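DUF4627 domain-containing protein (Bacteroides thetaiotaomicron, PDB 3SEE) is of unknown function but may bind sugars through a galactose-binding-like beta-sandwich fold. Local coordinates at residues V164-S176 against L184-L196. Residues are numbered along the deposited sequence; the frame is centred on the assembly and turned at random. Where two conformers were deposited one is given.
Sequences VYYDMGQVVNAIS and LEVSDTDDDAAIL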
loop_
_atom_site.group_PDB
_atom_site.type_symbol
_atom_site.label_atom_id
_atom_site.label_comp_id
_atom_site.label_asym_id
_atom_site.label_seq_id
_atom_site.Cartn_x
_atom_site.Cartn_y
_atom_site.Cartn_z
ATOM N N VAL A 164 9.919 -4.889 -0.026
ATOM C CA VAL A 164 9.890 -4.448 1.349
ATOM C C VAL A 164 9.430 -5.596 2.234
ATOM O O VAL A 164 8.441 -6.271 1.934
ATOM C CB VAL A 164 9.035 -3.182 1.543
ATOM C CG1 VAL A 164 7.614 -3.351 1.015
ATOM C CG2 VAL A 164 9.031 -2.770 3.042
ATOM N N TYR A 165 10.130 -5.769 3.361
ATOM C CA TYR A 165 9.709 -6.713 4.391
ATOM C C TYR A 165 8.883 -6.045 5.462
ATOM O O TYR A 165 9.205 -4.935 5.919
ATOM C CB TYR A 165 10.933 -7.388 5.052
ATOM C CG TYR A 165 11.509 -8.550 4.282
ATOM C CD1 TYR A 165 12.121 -8.361 3.072
ATOM C CD2 TYR A 165 11.399 -9.847 4.763
ATOM C CE1 TYR A 165 12.633 -9.443 2.349
ATOM C CE2 TYR A 165 11.929 -10.927 4.054
ATOM C CZ TYR A 165 12.521 -10.692 2.858
ATOM O OH TYR A 165 13.031 -11.764 2.145
ATOM N N TYR A 166 7.838 -6.748 5.855
ATOM C CA TYR A 166 6.986 -6.357 6.967
ATOM C C TYR A 166 7.052 -7.409 8.068
ATOM O O TYR A 166 7.259 -8.600 7.793
ATOM C CB TYR A 166 5.502 -6.174 6.491
ATOM C CG TYR A 166 5.286 -4.798 5.871
ATOM C CD1 TYR A 166 5.490 -4.581 4.529
ATOM C CD2 TYR A 166 4.946 -3.721 6.666
ATOM C CE1 TYR A 166 5.345 -3.285 4.012
ATOM C CE2 TYR A 166 4.833 -2.454 6.165
ATOM C CZ TYR A 166 5.020 -2.233 4.825
ATOM O OH TYR A 166 4.933 -0.972 4.256
ATOM N N ASP A 167 6.836 -6.963 9.303
ATOM C CA ASP A 167 6.722 -7.870 10.450
ATOM C C ASP A 167 5.256 -7.890 10.872
ATOM O O ASP A 167 4.771 -6.961 11.504
ATOM C CB ASP A 167 7.614 -7.401 11.591
ATOM C CG ASP A 167 7.711 -8.413 12.716
ATOM O OD1 ASP A 167 6.921 -9.376 12.729
ATOM O OD2 ASP A 167 8.612 -8.232 13.580
HETATM N N MSE A 168 4.554 -8.956 10.501
HETATM C CA MSE A 168 3.157 -9.089 10.914
HETATM C C MSE A 168 3.031 -9.323 12.425
HETATM O O MSE A 168 1.921 -9.227 12.972
HETATM C CB MSE A 168 2.459 -10.193 10.108
HETATM C CG MSE A 168 1.920 -9.760 8.762
HETATM SE SE MSE A 168 3.174 -8.703 7.707
HETATM C CE MSE A 168 2.120 -8.783 6.131
ATOM N N GLY A 169 4.143 -9.649 13.082
ATOM C CA GLY A 169 4.197 -9.701 14.517
ATOM C C GLY A 169 4.305 -8.378 15.257
ATOM O O GLY A 169 4.324 -8.371 16.506
ATOM N N GLN A 170 4.391 -7.242 14.538
ATOM C CA GLN A 170 4.388 -5.936 15.167
ATOM C C GLN A 170 3.466 -5.001 14.418
ATOM O O GLN A 170 3.367 -5.039 13.196
ATOM C CB GLN A 170 5.796 -5.335 15.237
ATOM C CG GLN A 170 6.788 -6.205 15.985
ATOM C CD GLN A 170 8.135 -5.574 16.074
ATOM O OE1 GLN A 170 9.075 -5.963 15.332
ATOM N NE2 GLN A 170 8.257 -4.624 16.952
ATOM N N VAL A 171 2.772 -4.171 15.181
ATOM C CA VAL A 171 1.894 -3.165 14.626
ATOM C C VAL A 171 2.302 -1.788 15.120
ATOM O O VAL A 171 2.903 -1.640 16.193
ATOM C CB VAL A 171 0.397 -3.445 14.913
ATOM C CG1 VAL A 171 -0.109 -4.646 14.120
ATOM C CG2 VAL A 171 0.151 -3.636 16.430
ATOM N N VAL A 172 1.949 -0.786 14.330
ATOM C CA VAL A 172 2.099 0.601 14.695
ATOM C C VAL A 172 0.717 1.283 14.609
ATOM O O VAL A 172 -0.104 0.947 13.754
ATOM C CB VAL A 172 3.244 1.240 13.853
ATOM C CG1 VAL A 172 2.988 1.175 12.352
ATOM C CG2 VAL A 172 3.581 2.642 14.305
ATOM N N ASN A 173 0.454 2.212 15.520
ATOM C CA ASN A 173 -0.847 2.820 15.686
ATOM C C ASN A 173 -1.010 4.131 14.925
ATOM O O ASN A 173 -1.956 4.874 15.161
ATOM C CB ASN A 173 -1.159 3.021 17.180
ATOM C CG ASN A 173 -0.345 4.136 17.773
ATOM O OD1 ASN A 173 0.609 4.602 17.145
ATOM N ND2 ASN A 173 -0.688 4.579 18.973
ATOM N N ALA A 174 -0.131 4.391 13.954
ATOM C CA ALA A 174 -0.218 5.606 13.143
ATOM C C ALA A 174 0.696 5.463 11.956
ATOM O O ALA A 174 1.643 4.681 11.978
ATOM C CB ALA A 174 0.147 6.856 13.962
ATOM N N ILE A 175 0.414 6.247 10.922
ATOM C CA ILE A 175 1.262 6.330 9.754
ATOM C C ILE A 175 2.290 7.456 9.860
ATOM O O ILE A 175 3.247 7.525 9.092
ATOM C CB ILE A 175 0.393 6.487 8.477
ATOM C CG1 ILE A 175 1.124 6.047 7.208
ATOM C CG2 ILE A 175 -0.137 7.909 8.355
ATOM C CD1 ILE A 175 0.206 5.872 5.991
ATOM N N SER A 176 2.096 8.319 10.849
ATOM C CA SER A 176 2.929 9.489 11.036
ATOM C C SER A 176 4.292 9.132 11.642
ATOM O O SER A 176 4.498 8.053 12.187
ATOM C CB SER A 176 2.200 10.489 11.929
ATOM O OG SER A 176 1.693 9.859 13.088
ATOM N N LEU A 184 2.545 7.940 19.146
ATOM C CA LEU A 184 2.884 6.792 18.305
ATOM C C LEU A 184 3.371 5.645 19.195
ATOM O O LEU A 184 4.221 5.843 20.078
ATOM C CB LEU A 184 3.956 7.163 17.267
ATOM C CG LEU A 184 4.356 6.060 16.279
ATOM C CD1 LEU A 184 4.772 6.686 14.938
ATOM C CD2 LEU A 184 5.465 5.151 16.804
ATOM N N GLU A 185 2.861 4.444 18.935
ATOM C CA GLU A 185 3.223 3.228 19.639
ATOM C C GLU A 185 3.423 2.081 18.677
ATOM O O GLU A 185 2.587 1.844 17.813
ATOM C CB GLU A 185 2.114 2.819 20.613
ATOM C CG GLU A 185 1.812 3.797 21.726
ATOM C CD GLU A 185 0.780 3.304 22.722
ATOM O OE1 GLU A 185 0.388 2.121 22.682
ATOM O OE2 GLU A 185 0.364 4.119 23.590
ATOM N N VAL A 186 4.525 1.366 18.873
ATOM C CA VAL A 186 4.792 0.085 18.256
ATOM C C VAL A 186 4.501 -0.960 19.312
ATOM O O VAL A 186 4.941 -0.814 20.465
ATOM C CB VAL A 186 6.248 -0.011 17.795
ATOM C CG1 VAL A 186 6.550 -1.402 17.268
ATOM C CG2 VAL A 186 6.563 1.054 16.719
ATOM N N SER A 187 3.787 -2.007 18.953
ATOM C CA SER A 187 3.472 -3.082 19.881
ATOM C C SER A 187 3.496 -4.437 19.193
ATOM O O SER A 187 3.362 -4.553 17.967
ATOM C CB SER A 187 2.132 -2.801 20.552
ATOM O OG SER A 187 1.100 -2.756 19.583
ATOM N N ASP A 188 3.637 -5.485 19.983
ATOM C CA ASP A 188 3.566 -6.823 19.447
ATOM C C ASP A 188 2.108 -7.151 19.104
ATOM O O ASP A 188 1.199 -6.934 19.908
ATOM C CB ASP A 188 4.068 -7.864 20.445
ATOM C CG ASP A 188 5.558 -7.804 20.685
ATOM O OD1 ASP A 188 6.298 -7.149 19.934
ATOM O OD2 ASP A 188 5.995 -8.477 21.645
ATOM N N THR A 189 1.900 -7.705 17.920
ATOM C CA THR A 189 0.555 -8.054 17.473
ATOM C C THR A 189 0.004 -9.137 18.385
ATOM O O THR A 189 0.665 -10.128 18.645
ATOM C CB THR A 189 0.609 -8.619 16.058
ATOM O OG1 THR A 189 1.396 -7.711 15.267
ATOM C CG2 THR A 189 -0.782 -8.766 15.456
ATOM N N ASP A 190 -1.216 -8.965 18.866
ATOM C CA ASP A 190 -1.856 -10.010 19.647
ATOM C C ASP A 190 -2.141 -11.200 18.741
ATOM O O ASP A 190 -2.485 -11.030 17.554
ATOM C CB ASP A 190 -3.154 -9.480 20.254
ATOM C CG ASP A 190 -3.752 -10.434 21.278
ATOM O OD1 ASP A 190 -3.299 -10.447 22.436
ATOM O OD2 ASP A 190 -4.678 -11.160 20.905
ATOM N N ASP A 191 -2.047 -12.415 19.292
ATOM C CA ASP A 191 -2.379 -13.605 18.533
ATOM C C ASP A 191 -3.778 -13.521 17.894
ATOM O O ASP A 191 -4.001 -14.044 16.800
ATOM C CB ASP A 191 -2.367 -14.838 19.455
ATOM C CG ASP A 191 -0.974 -15.315 19.824
ATOM O OD1 ASP A 191 0.026 -14.873 19.229
ATOM O OD2 ASP A 191 -0.895 -16.203 20.710
ATOM N N ASP A 192 -4.707 -12.869 18.580
ATOM C CA ASP A 192 -6.083 -12.752 18.086
ATOM C C ASP A 192 -6.402 -11.419 17.445
ATOM O O ASP A 192 -7.586 -11.092 17.272
ATOM C CB ASP A 192 -7.056 -12.999 19.242
ATOM C CG ASP A 192 -6.920 -14.379 19.817
ATOM O OD1 ASP A 192 -7.007 -15.344 19.027
ATOM O OD2 ASP A 192 -6.703 -14.476 21.046
ATOM N N ALA A 193 -5.384 -10.649 17.037
ATOM C CA ALA A 193 -5.629 -9.332 16.509
ATOM C C ALA A 193 -6.485 -9.391 15.247
ATOM O O ALA A 193 -6.248 -10.214 14.347
ATOM C CB ALA A 193 -4.302 -8.640 16.208
ATOM N N ALA A 194 -7.409 -8.441 15.163
ATOM C CA ALA A 194 -8.269 -8.314 14.004
ATOM C C ALA A 194 -7.484 -8.132 12.708
ATOM O O ALA A 194 -7.869 -8.654 11.666
ATOM C CB ALA A 194 -9.245 -7.146 14.191
ATOM N N ILE A 195 -6.368 -7.402 12.766
ATOM C CA ILE A 195 -5.617 -7.100 11.560
ATOM C C ILE A 195 -5.131 -8.368 10.856
ATOM O O ILE A 195 -5.022 -8.410 9.642
ATOM C CB ILE A 195 -4.466 -6.115 11.841
ATOM C CG1 ILE A 195 -3.845 -5.601 10.543
ATOM C CG2 ILE A 195 -3.432 -6.713 12.811
ATOM C CD1 ILE A 195 -2.782 -4.498 10.730
ATOM N N LEU A 196 -4.808 -9.419 11.625
ATOM C CA LEU A 196 -4.323 -10.646 11.027
ATOM C C LEU A 196 -5.400 -11.325 10.187
ATOM O O LEU A 196 -5.097 -12.011 9.206
ATOM C CB LEU A 196 -3.834 -11.611 12.107
ATOM C CG LEU A 196 -2.586 -11.182 12.891
ATOM C CD1 LEU A 196 -2.427 -12.085 14.113
ATOM C CD2 LEU A 196 -1.316 -11.195 12.035
#
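V171 and S187 form the hydrogen-bonded centre of a short antiparallel ladder, a worked example of a strand pair whose backbone pairing is carried on at each end by one more main-chain bond, with a side chain added to it: the N173 amide at one end and the T189 hydroxyl at the other. V171 N reaches S187 O at 2.9 Å with an N-H...O angle of 168°, and S187 N returns the bond to V171 O. In the flanking non-hydrogen-bonded pairs, Q170 with D188 and V172 with V186, the side chains lie on the other face of the sheet from V171 and S187.

At the N173 end, its backbone N donates to E185 O, and its side chain then folds back over the same residue. CB lies 4.0 Å from E185 O; CG, set between the backbone N and the carbonyl carbon (chi1 73°), turns the amide toward E185. OD1 accepts from E185 N at 2.9 Å, the donor standing above the carbonyl plane, while ND2 rests 3.7 Å from E185 CB and donates to A183 O. Without the amide, as with an alanine here, E185 N and A183 O would probably lose their side-chain partner, leaving the main-chain bond from N173 N to E185 O to hold this end.

At the other end T189 OG1 donates to M168 O at 2.8 Å, and T189 N bonds G169 O. V171 CG1 lies 4.1 Å from I195 CG2.

This hairpin-like pairing margins what is probably a galactose-binding-like beta sandwich: strand 186-188 is outermost in the antiparallel sheet, with strand 170-172 between it and strand 130-133, and helix 194-197 leads on to strand 199-204 of the other, mixed sheet.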